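Local atomic coordinates of trehalose-6-phosphate phosphatase (Candida albicans, PDB entry 5DXF), a protein that belongs to glycosyltransferase family 20 and, in its N-terminal domain, folds as a GT-B protein with two Rossmann-like halves. Residues P158-I163 / E236-L241; I301-I306 / S509-N514; H308-S313 / V445-Y450. One frame throughout, in Å; residues are numbered along the deposited sequence.

Interaction 1: P158-I163 / E236-L241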
# COMPACT_ATOMS: atom_id res chain seq x y z
N PRO A 158 -2.45 -8.30 11.65
CA PRO A 158 -1.29 -8.51 12.52
C PRO A 158 -0.48 -9.75 12.17
O PRO A 158 0.75 -9.69 12.19
CB PRO A 158 -1.91 -8.67 13.91
CG PRO A 158 -3.23 -8.03 13.80
CD PRO A 158 -3.70 -8.31 12.43
N VAL A 159 -1.16 -10.85 11.87
CA VAL A 159 -0.48 -12.10 11.52
C VAL A 159 0.35 -11.96 10.24
O VAL A 159 1.51 -12.36 10.21
CB VAL A 159 -1.49 -13.25 11.35
CG1 VAL A 159 -0.81 -14.47 10.74
CG2 VAL A 159 -2.12 -13.60 12.69
N PHE A 160 -0.24 -11.38 9.21
CA PHE A 160 0.43 -11.21 7.93
C PHE A 160 1.64 -10.31 8.08
O PHE A 160 2.60 -10.41 7.34
CB PHE A 160 -0.51 -10.65 6.88
CG PHE A 160 -1.48 -11.65 6.37
CD1 PHE A 160 -1.95 -11.57 5.08
CD2 PHE A 160 -1.93 -12.67 7.17
CE1 PHE A 160 -2.86 -12.49 4.61
CE2 PHE A 160 -2.84 -13.59 6.71
CZ PHE A 160 -3.31 -13.50 5.42
N HIS A 161 1.56 -9.42 9.05
CA HIS A 161 2.64 -8.50 9.34
C HIS A 161 3.56 -8.96 10.45
O HIS A 161 4.39 -8.20 10.91
CB HIS A 161 2.11 -7.11 9.62
CG HIS A 161 1.48 -6.49 8.42
ND1 HIS A 161 0.20 -6.78 8.02
CD2 HIS A 161 1.96 -5.61 7.52
CE1 HIS A 161 -0.09 -6.10 6.93
NE2 HIS A 161 0.97 -5.37 6.61
N TYR A 162 3.43 -10.22 10.86
CA TYR A 162 4.25 -10.78 11.93
C TYR A 162 4.10 -10.05 13.26
O TYR A 162 5.07 -9.72 13.91
CB TYR A 162 5.72 -10.80 11.51
CG TYR A 162 6.03 -11.70 10.35
CD1 TYR A 162 5.07 -12.52 9.80
CD2 TYR A 162 7.29 -11.72 9.79
CE1 TYR A 162 5.35 -13.34 8.74
CE2 TYR A 162 7.58 -12.53 8.72
CZ TYR A 162 6.61 -13.34 8.20
OH TYR A 162 6.92 -14.15 7.14
N ILE A 163 2.86 -9.78 13.64
CA ILE A 163 2.57 -9.14 14.91
C ILE A 163 1.74 -10.05 15.81
O ILE A 163 0.57 -10.30 15.54
CB ILE A 163 1.82 -7.81 14.72
CG1 ILE A 163 2.68 -6.82 13.93
CG2 ILE A 163 1.43 -7.21 16.07
CD1 ILE A 163 1.92 -5.59 13.47
N GLU A 236 4.83 -20.54 9.85
CA GLU A 236 4.86 -20.49 11.29
C GLU A 236 3.87 -19.51 11.87
O GLU A 236 3.24 -19.80 12.86
CB GLU A 236 6.23 -20.06 11.77
CG GLU A 236 7.36 -20.44 10.87
CD GLU A 236 8.63 -20.65 11.64
OE1 GLU A 236 8.81 -21.76 12.13
OE2 GLU A 236 9.42 -19.72 11.78
N TYR A 237 3.74 -18.35 11.25
CA TYR A 237 2.78 -17.34 11.67
C TYR A 237 1.37 -17.66 11.19
O TYR A 237 0.40 -17.42 11.90
CB TYR A 237 3.20 -15.96 11.17
CG TYR A 237 3.92 -15.14 12.22
CD1 TYR A 237 3.20 -14.40 13.14
CD2 TYR A 237 5.30 -15.12 12.29
CE1 TYR A 237 3.84 -13.65 14.11
CE2 TYR A 237 5.95 -14.38 13.26
CZ TYR A 237 5.21 -13.64 14.16
OH TYR A 237 5.86 -12.90 15.12
N PHE A 238 1.27 -18.22 9.99
CA PHE A 238 -0.03 -18.48 9.39
C PHE A 238 -0.79 -19.60 10.09
O PHE A 238 -2.03 -19.61 10.10
CB PHE A 238 0.13 -18.82 7.90
CG PHE A 238 -1.17 -18.87 7.15
CD1 PHE A 238 -1.78 -17.70 6.74
CD2 PHE A 238 -1.79 -20.08 6.88
CE1 PHE A 238 -2.99 -17.73 6.06
CE2 PHE A 238 -3.00 -20.12 6.20
CZ PHE A 238 -3.59 -18.94 5.79
N ARG A 239 -0.07 -20.52 10.71
CA ARG A 239 -0.65 -21.66 11.40
C ARG A 239 -1.51 -21.22 12.58
O ARG A 239 -2.40 -21.93 13.01
CB ARG A 239 0.43 -22.63 11.85
CG ARG A 239 1.03 -23.45 10.72
CD ARG A 239 1.25 -24.90 11.11
NE ARG A 239 2.23 -25.02 12.18
CZ ARG A 239 3.53 -24.84 12.04
NH1 ARG A 239 4.03 -24.52 10.86
NH2 ARG A 239 4.33 -24.97 13.08
N CYS A 240 -1.21 -20.05 13.11
CA CYS A 240 -1.90 -19.53 14.27
C CYS A 240 -3.37 -19.36 14.02
O CYS A 240 -4.17 -19.49 14.92
CB CYS A 240 -1.29 -18.21 14.69
SG CYS A 240 0.47 -18.32 15.04
N LEU A 241 -3.72 -19.08 12.78
CA LEU A 241 -5.09 -18.83 12.46
C LEU A 241 -5.94 -20.08 12.61
O LEU A 241 -5.61 -21.13 12.11
CB LEU A 241 -5.20 -18.29 11.04
CG LEU A 241 -4.51 -16.96 10.76
CD1 LEU A 241 -4.51 -16.67 9.27
CD2 LEU A 241 -5.21 -15.85 11.51

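Interaction 2: I301-I306 / S509-N514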
# COMPACT_ATOMS: atom_id res chain seq x y z
N ILE A 301 3.32 2.79 -9.63
CA ILE A 301 2.53 4.02 -9.60
C ILE A 301 2.13 4.51 -10.98
O ILE A 301 2.64 4.05 -11.99
CB ILE A 301 3.26 5.13 -8.84
CG1 ILE A 301 4.68 5.29 -9.33
CG2 ILE A 301 3.30 4.82 -7.36
CD1 ILE A 301 5.49 6.26 -8.49
N ASP A 302 1.19 5.45 -11.03
CA ASP A 302 0.84 6.10 -12.27
C ASP A 302 1.82 7.22 -12.45
O ASP A 302 1.60 8.32 -11.99
CB ASP A 302 -0.55 6.68 -12.17
CG ASP A 302 -1.01 7.28 -13.46
OD1 ASP A 302 -0.15 7.69 -14.25
OD2 ASP A 302 -2.23 7.32 -13.68
N THR A 303 2.92 6.90 -13.10
CA THR A 303 4.04 7.80 -13.21
C THR A 303 3.75 9.08 -13.96
O THR A 303 4.21 10.14 -13.58
CB THR A 303 5.22 7.10 -13.88
OG1 THR A 303 5.40 5.83 -13.27
CG2 THR A 303 6.46 7.89 -13.69
N GLU A 304 3.00 8.98 -15.04
CA GLU A 304 2.73 10.15 -15.87
C GLU A 304 1.91 11.20 -15.12
O GLU A 304 2.21 12.40 -15.21
CB GLU A 304 2.02 9.77 -17.19
CG GLU A 304 0.50 9.51 -17.14
CD GLU A 304 -0.15 9.56 -18.52
OE1 GLU A 304 0.24 10.44 -19.33
OE2 GLU A 304 -1.04 8.74 -18.80
N LYS A 305 0.91 10.77 -14.37
CA LYS A 305 0.05 11.70 -13.65
C LYS A 305 0.77 12.34 -12.47
O LYS A 305 0.63 13.53 -12.23
CB LYS A 305 -1.24 11.02 -13.17
CG LYS A 305 -2.18 11.98 -12.46
CD LYS A 305 -3.63 11.54 -12.58
CE LYS A 305 -4.55 12.69 -12.22
NZ LYS A 305 -4.20 13.89 -13.02
N ILE A 306 1.54 11.54 -11.74
CA ILE A 306 2.30 12.05 -10.61
C ILE A 306 3.36 13.04 -11.06
O ILE A 306 3.54 14.09 -10.45
CB ILE A 306 2.96 10.90 -9.82
CG1 ILE A 306 1.90 10.12 -9.05
CG2 ILE A 306 4.03 11.43 -8.86
CD1 ILE A 306 2.30 8.72 -8.71
N SER A 509 10.30 2.07 -15.27
CA SER A 509 10.23 0.75 -15.86
C SER A 509 8.91 0.06 -15.56
O SER A 509 8.34 -0.59 -16.41
CB SER A 509 11.36 -0.11 -15.32
OG SER A 509 12.31 -0.37 -16.32
N ASN A 510 8.43 0.20 -14.33
CA ASN A 510 7.13 -0.34 -14.01
C ASN A 510 6.13 0.77 -13.73
O ASN A 510 6.16 1.39 -12.68
CB ASN A 510 7.25 -1.27 -12.80
CG ASN A 510 6.00 -2.08 -12.55
OD1 ASN A 510 5.39 -2.60 -13.46
ND2 ASN A 510 5.63 -2.19 -11.29
N THR A 511 5.22 0.99 -14.65
CA THR A 511 4.14 1.94 -14.44
C THR A 511 2.98 1.16 -13.86
O THR A 511 2.96 -0.07 -13.96
CB THR A 511 3.72 2.64 -15.74
OG1 THR A 511 3.04 1.69 -16.57
CG2 THR A 511 4.94 3.17 -16.49
N VAL A 512 2.02 1.85 -13.25
CA VAL A 512 0.82 1.15 -12.80
C VAL A 512 0.20 0.49 -14.06
O VAL A 512 -0.00 -0.72 -14.08
CB VAL A 512 -0.20 2.07 -12.04
CG1 VAL A 512 -0.84 3.10 -12.98
CG2 VAL A 512 -1.26 1.23 -11.31
N GLN A 513 -0.00 1.27 -15.13
CA GLN A 513 -0.65 0.82 -16.36
C GLN A 513 -0.04 -0.48 -16.91
O GLN A 513 -0.76 -1.44 -17.21
CB GLN A 513 -0.61 1.93 -17.42
CG GLN A 513 -1.32 3.22 -17.01
CD GLN A 513 -0.42 4.17 -16.23
OE1 GLN A 513 0.70 3.82 -15.86
NE2 GLN A 513 -0.90 5.39 -16.00
N ASN A 514 1.28 -0.50 -17.00
CA ASN A 514 1.96 -1.68 -17.53
C ASN A 514 1.84 -2.85 -16.56
O ASN A 514 1.83 -4.00 -16.99
CB ASN A 514 3.43 -1.37 -17.83
CG ASN A 514 4.20 -2.60 -18.29
OD1 ASN A 514 4.97 -3.19 -17.53
ND2 ASN A 514 3.99 -3.00 -19.54
O HOH W 1 6.39 2.69 -10.59

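Interaction 3: H308-S313 / V445-Y450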
# COMPACT_ATOMS: atom_id res chain seq x y z
N HIS A 308 3.24 14.80 -13.84
CA HIS A 308 2.55 15.97 -14.32
C HIS A 308 2.10 16.91 -13.21
O HIS A 308 2.34 18.11 -13.27
CB HIS A 308 1.32 15.51 -15.11
CG HIS A 308 0.39 16.61 -15.47
ND1 HIS A 308 -0.87 16.74 -14.93
CD2 HIS A 308 0.53 17.65 -16.33
CE1 HIS A 308 -1.46 17.80 -15.43
NE2 HIS A 308 -0.63 18.37 -16.28
N ASP A 309 1.48 16.35 -12.18
CA ASP A 309 1.02 17.11 -11.04
C ASP A 309 2.17 17.71 -10.28
O ASP A 309 2.10 18.82 -9.81
CB ASP A 309 0.16 16.24 -10.13
CG ASP A 309 -1.07 15.74 -10.82
OD1 ASP A 309 -1.19 15.91 -12.03
OD2 ASP A 309 -1.94 15.15 -10.15
N ALA A 310 3.24 16.96 -10.16
CA ALA A 310 4.40 17.44 -9.46
C ALA A 310 4.97 18.66 -10.14
O ALA A 310 5.41 19.59 -9.50
CB ALA A 310 5.46 16.35 -9.40
N PHE A 311 4.97 18.65 -11.46
CA PHE A 311 5.69 19.70 -12.18
C PHE A 311 4.84 20.64 -13.04
O PHE A 311 5.38 21.52 -13.70
CB PHE A 311 6.78 19.06 -13.04
CG PHE A 311 7.77 18.25 -12.26
CD1 PHE A 311 8.67 18.87 -11.41
CD2 PHE A 311 7.79 16.87 -12.35
CE1 PHE A 311 9.58 18.13 -10.68
CE2 PHE A 311 8.70 16.12 -11.63
CZ PHE A 311 9.59 16.75 -10.79
N SER A 312 3.52 20.48 -13.02
CA SER A 312 2.66 21.37 -13.80
C SER A 312 2.51 22.74 -13.15
O SER A 312 2.46 22.85 -11.92
CB SER A 312 1.27 20.75 -14.01
OG SER A 312 0.45 21.62 -14.77
N SER A 313 2.45 23.77 -13.98
CA SER A 313 2.30 25.14 -13.51
C SER A 313 0.87 25.41 -13.05
O SER A 313 0.64 26.13 -12.08
CB SER A 313 2.70 26.12 -14.61
OG SER A 313 2.14 25.74 -15.85
N VAL A 445 10.94 9.50 -5.77
CA VAL A 445 11.93 9.37 -6.83
C VAL A 445 11.48 10.13 -8.07
O VAL A 445 12.29 10.81 -8.71
CB VAL A 445 12.20 7.89 -7.19
CG1 VAL A 445 13.06 7.78 -8.43
CG2 VAL A 445 12.87 7.17 -6.03
N ILE A 446 10.19 10.04 -8.40
CA ILE A 446 9.66 10.83 -9.51
C ILE A 446 9.85 12.33 -9.24
O ILE A 446 10.29 13.09 -10.10
CB ILE A 446 8.17 10.57 -9.77
CG1 ILE A 446 7.94 9.15 -10.28
CG2 ILE A 446 7.61 11.57 -10.77
CD1 ILE A 446 6.50 8.87 -10.62
N CYS A 447 9.51 12.74 -8.02
CA CYS A 447 9.55 14.14 -7.63
C CYS A 447 10.97 14.70 -7.56
O CYS A 447 11.16 15.91 -7.48
CB CYS A 447 8.86 14.34 -6.28
SG CYS A 447 7.06 14.18 -6.32
N GLN A 448 11.96 13.81 -7.58
CA GLN A 448 13.35 14.25 -7.45
C GLN A 448 14.15 14.16 -8.74
O GLN A 448 15.37 14.29 -8.70
CB GLN A 448 14.06 13.45 -6.36
CG GLN A 448 13.60 13.78 -4.97
CD GLN A 448 13.79 15.24 -4.62
OE1 GLN A 448 14.74 15.88 -5.08
NE2 GLN A 448 12.89 15.79 -3.82
N LYS A 449 13.50 13.93 -9.87
CA LYS A 449 14.24 13.73 -11.12
C LYS A 449 15.07 14.95 -11.50
O LYS A 449 16.17 14.80 -12.05
CB LYS A 449 13.29 13.35 -12.27
CG LYS A 449 12.74 14.53 -13.06
CD LYS A 449 11.66 14.10 -14.05
CE LYS A 449 12.19 13.94 -15.47
NZ LYS A 449 11.09 13.77 -16.47
N TYR A 450 14.58 16.14 -11.20
CA TYR A 450 15.32 17.35 -11.55
C TYR A 450 16.20 17.79 -10.38
O TYR A 450 17.29 18.33 -10.58
CB TYR A 450 14.37 18.47 -11.95
CG TYR A 450 13.48 18.12 -13.13
CD1 TYR A 450 12.10 18.22 -13.03
CD2 TYR A 450 14.02 17.70 -14.33
CE1 TYR A 450 11.27 17.91 -14.10
CE2 TYR A 450 13.20 17.38 -15.41
CZ TYR A 450 11.83 17.49 -15.29
OH TYR A 450 11.03 17.18 -16.36

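Interaction 1: P158-I163 / E236-L241
Tyr-162 meets Tyr-237 from a left-handed backbone position (phi 60°) and offers one aromatic partner both its ring and its CA. The rings form an offset stack, centroids 4.7 Å apart and planes only 17° from parallel. Beside it, Tyr-162 CA lies over a face of the Tyr-237 ring, 3.8 Å from its centroid, as a CH-pi donor. Tyrosine suits the place because its flat ring can stack while its OH bonds to Ser-234 N.

The positive phi belongs to a Schellman motif that ends helix 147-160: Tyr-162 is the C-prime residue, with Ile-163 N bonded to Pro-158 O and Tyr-162 N to Val-159 O. In the GT-B fold both segments belong to the first Rossmann-like half, yet Arg-434 from the second half reaches Tyr-162 as a cation-pi partner.

Branching at CB lets Val-159 serve two neighbours. With chi1 at 169°, CG1 of Val-159 is turned to Tyr-237 O, 3.4 Å away, and CG2 touches Leu-241 CD2 at 4.0 Å. Deeper in, Phe-160 and Phe-238 lie side by side and point the same way, Phe-160 CE2 being 4.2 Å from Phe-238 CE1. Leu-241 CD1 fills in at the edge of the Phe-160 ring.

Interaction 2: I301-I306 / S509-N514
Ile-301 and Val-512 meet where the chain passes between the two halves of the GT-B fold: Ile-301 to Ile-306 enters the second half, and Ser-509 to Asn-514 leads back toward the first through the C-terminal helix 512-526. Each segment turns into the start of a helix, and the directions of the touching parts differ by 74°.

Hydrogen bonds carry much of the contact. Val-512 N gives its hydrogen to Ile-301 O at 2.6 Å. Asp-302 is the centre of an inverse gamma turn and the N-cap of helix 303-311, its OD1 accepting from Lys-305 N at 3.3 Å. Asp-302 OD1 also accepts from Gln-513 NE2 at 3.0 Å. The two donors reach it from opposite faces of the carboxylate, both well out of its plane, a double grip that may favour the charged form. Gln-513 attains this by bending at chi2 (87°), with its amide plane 85° from the carboxylate and the acceptor close to that amide plane. Its OE1 receives a weak bond from Thr-511 OG1. Thr-511 is itself an N-cap, its short hydroxyl side chain well suited to the role: Thr-511 OG1 accepts from Asn-514 N at 2.8 Å.

Apolar packing is lighter. Val-512 CG1 lies 3.5 Å from Asp-302 CA, and helix 66-76 covers the valine through Ser-70 and Ser-71.

One water joins the backbones, accepting from Ile-301 N at 3.2 Å and donating to Asn-510 O at 2.5 Å.

Interaction 3: H308-S313 / V445-Y450
Phe-311 (chi1 -59°) and Tyr-450 (chi1 -58°) both carry CG beside the backbone N and opposite the carbonyl carbon, and from these matching torsions their rings come together between the two segments. The pair is T-shaped, edge to face: planes stand 71° apart, centroids 4.8 Å, and the edge of Tyr-450 is directed at the face of Phe-311. Tyr-450 CE1 stands 3.7 Å above the Phe-311 ring plane, over its centre, while Tyr-450 CD1 leans to Phe-311 CE1 at 3.4 Å.

The other face of the phenylalanine is backed by its own neighbour, Ala-310 CB. A methyl suits this place, where the two backbones come closest, and across the contact Ala-310 CB touches Cys-447 SG at 4.1 Å. At the rim, Ile-446 O lies in the ring plane 3.7 Å from Phe-311 CE2. Cys-447 O is a further neighbour, 3.8 Å from Phe-311 CZ. These meetings join the C-terminal ends of helices 303-311 and 439-447 in the second Rossmann-like half of the GT-B fold. Helix 415-424 adds cover, Arg-423 touching Phe-311 and donating to Ala-310 O.

Lys-449 uses its length in two ways. Its CG rests over the centre of a Tyr-450 face, and its NZ forms a salt bridge with Glu-307 and a hydrogen bond with Tyr-504 OH, besides a weak one to Tyr-450 OH.

The contact between the segments is therefore mainly apolar and aromatic, and Ile-446 O, facing the slightly positive rim of Phe-311, should add a weak electrostatic attraction to the packing.

How the interactions relate
Interaction 1 closes first, joining the end of helix 147-160 to helix 235-238 over a loop of 72 residues on the first Rossmann-like half. It is complete before the others open, and lies on the opposite side of the chain's centre, its nearest atoms about 17 Å from interaction 2. Interaction 2 opens with 301-306 and closes with 509-514, 202 residues lying between, and ties the passage into the second half to the passage out. Interaction 3, 308-313 with 445-450, nests inside that loop and joins helix ends within the second half. Both use helix 303-311, and they touch where Ile-446 CD1 packs against Thr-303 CG2, Ile-301 CD1 and Ile-306 CG2.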